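Local coordinates for putative hemoglobin-like oxygen-binding protein (Pseudoalteromonas haloplanktis, PDB 4UUR) that probably binds and carries oxygen at its heme, as a group II truncated hemoglobin of a cold-adapted Antarctic marine bacterium, at residues Asn39-Tyr42 with Asp43-Thr47. Sequence-based numbering, arbitrary orientation.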
loop_
_atom_site.group_PDB
_atom_site.type_symbol
_atom_site.label_atom_id
_atom_site.label_comp_id
_atom_site.label_asym_id
_atom_site.label_seq_id
_atom_site.Cartn_x
_atom_site.Cartn_y
_atom_site.Cartn_z
ATOM N N ASN A 39 -3.533 6.585 4.281
ATOM C CA ASN A 39 -4.466 7.586 3.901
ATOM C C ASN A 39 -4.030 8.434 2.763
ATOM O O ASN A 39 -4.853 8.756 1.950
ATOM C CB ASN A 39 -4.917 8.441 5.082
ATOM C CG ASN A 39 -5.951 7.726 5.917
ATOM O OD1 ASN A 39 -6.979 7.280 5.425
ATOM N ND2 ASN A 39 -5.643 7.530 7.149
ATOM N N ARG A 40 -2.775 8.828 2.732
ATOM C CA ARG A 40 -2.211 9.610 1.627
ATOM C C ARG A 40 -2.285 8.822 0.311
ATOM O O ARG A 40 -2.604 9.383 -0.736
ATOM C CB ARG A 40 -0.756 9.888 1.913
ATOM C CG ARG A 40 0.028 10.568 0.778
ATOM C CD ARG A 40 -0.211 12.052 0.718
ATOM N NE ARG A 40 0.477 12.695 1.826
ATOM C CZ ARG A 40 0.466 14.001 2.070
ATOM N NH1 ARG A 40 -0.212 14.864 1.321
ATOM N NH2 ARG A 40 1.163 14.454 3.073
ATOM N N PHE A 41 -1.981 7.528 0.381
ATOM C CA PHE A 41 -2.044 6.620 -0.768
ATOM C C PHE A 41 -3.412 6.683 -1.451
ATOM O O PHE A 41 -3.494 6.913 -2.647
ATOM C CB PHE A 41 -1.740 5.167 -0.314
ATOM C CG PHE A 41 -1.810 4.153 -1.422
ATOM C CD1 PHE A 41 -0.912 4.180 -2.475
ATOM C CD2 PHE A 41 -2.795 3.209 -1.441
ATOM C CE1 PHE A 41 -0.999 3.269 -3.503
ATOM C CE2 PHE A 41 -2.864 2.277 -2.447
ATOM C CZ PHE A 41 -1.955 2.296 -3.469
ATOM N N TYR A 42 -4.477 6.493 -0.678
ATOM C CA TYR A 42 -5.832 6.501 -1.220
ATOM C C TYR A 42 -6.269 7.914 -1.570
ATOM O O TYR A 42 -7.039 8.124 -2.505
ATOM C CB TYR A 42 -6.783 5.835 -0.194
ATOM C CG TYR A 42 -6.567 4.313 -0.147
ATOM C CD1 TYR A 42 -6.810 3.533 -1.274
ATOM C CD2 TYR A 42 -6.087 3.689 0.974
ATOM C CE1 TYR A 42 -6.554 2.163 -1.289
ATOM C CE2 TYR A 42 -5.872 2.311 1.004
ATOM C CZ TYR A 42 -6.102 1.540 -0.146
ATOM O OH TYR A 42 -5.875 0.172 -0.172
ATOM N N ASP A 43 -5.781 8.896 -0.830
ATOM C CA ASP A 43 -6.117 10.273 -1.130
ATOM C C ASP A 43 -5.681 10.662 -2.526
ATOM O O ASP A 43 -6.416 11.327 -3.261
ATOM C CB ASP A 43 -5.479 11.171 -0.092
ATOM C CG ASP A 43 -6.350 11.307 1.177
ATOM O OD1 ASP A 43 -7.488 10.770 1.208
ATOM O OD2 ASP A 43 -5.896 11.986 2.106
ATOM N N ILE A 44 -4.493 10.195 -2.895
ATOM C CA ILE A 44 -3.898 10.459 -4.189
ATOM C C ILE A 44 -4.552 9.589 -5.257
ATOM O O ILE A 44 -4.864 10.084 -6.353
ATOM C CB ILE A 44 -2.394 10.187 -4.147
ATOM C CG1 ILE A 44 -1.702 11.302 -3.355
ATOM C CG2 ILE A 44 -1.809 10.023 -5.545
ATOM C CD1 ILE A 44 -0.285 10.974 -2.966
ATOM N N MET A 45 -4.763 8.304 -4.935
ATOM C CA MET A 45 -5.380 7.390 -5.866
ATOM C C MET A 45 -6.726 7.908 -6.336
ATOM O O MET A 45 -7.081 7.730 -7.514
ATOM C CB MET A 45 -5.615 6.018 -5.222
ATOM C CG MET A 45 -6.307 4.996 -6.140
ATOM S SD MET A 45 -6.816 3.489 -5.309
ATOM C CE MET A 45 -5.250 2.784 -4.764
ATOM N N ALA A 46 -7.482 8.485 -5.393
ATOM C CA ALA A 46 -8.866 8.894 -5.614
ATOM C C ALA A 46 -9.037 10.171 -6.471
ATOM O O ALA A 46 -10.154 10.534 -6.853
ATOM C CB ALA A 46 -9.595 9.058 -4.276
ATOM N N THR A 47 -7.953 10.844 -6.787
ATOM C CA THR A 47 -8.067 12.066 -7.527
ATOM C C THR A 47 -7.125 12.209 -8.673
ATOM O O THR A 47 -7.221 13.142 -9.405
ATOM C CB THR A 47 -7.849 13.246 -6.590
ATOM O OG1 THR A 47 -6.588 13.099 -5.887
ATOM C CG2 THR A 47 -9.047 13.330 -5.616
#
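The C-terminal part of helix 31-45, probably helix B of the truncated-globin fold, turns an aromatic-methionine cluster inward, where Met45 meets the rings of Phe41 and Tyr42. The Met45 chain runs extended through chi2 and bends only at chi3 (-63°), which brings its methyl back toward both rings: CE lies 3.4 Å from Phe41 CE2 and 3.8 Å from Tyr42 CE1, approaching each obliquely. The sulfur meets Tyr42 differently, SD sitting at the ring edge 5.2 Å from the ring centroid in a Met-aromatic contact. Phe41 and Tyr42 themselves pack edge to face, with Phe41 CD2 3.8 Å above the centre of the tyrosine ring. Phe41 continues into Phe69 and Trp109, Met45 reaches Leu54 and Tyr55, and the Tyr42 side chain comes within about 5 Å of the heme.

Four i to i+4 backbone hydrogen bonds hold this spacing, from Asp43 N to Asn39 O at 2.9 Å through to Ala46 N to Tyr42 O, also 2.9 Å. On another flank Ile44 CD1 rests against the aliphatic part of Arg40, 3.8 Å from its CG; the arginine chain, bent at chi2 and chi3, carries its guanidinium on to a salt bridge with Glu120. Asn39 and Asp43, one turn apart, both reach Arg66 of helix 63-76, by a hydrogen bond and a salt bridge respectively. The helix is thus two-sided: sulfur, methyl and ring contacts make up the buried side, where Tyr42 comes near the heme, while charged and amide groups tie the more exposed flanks to helices 63-76 and 103-120.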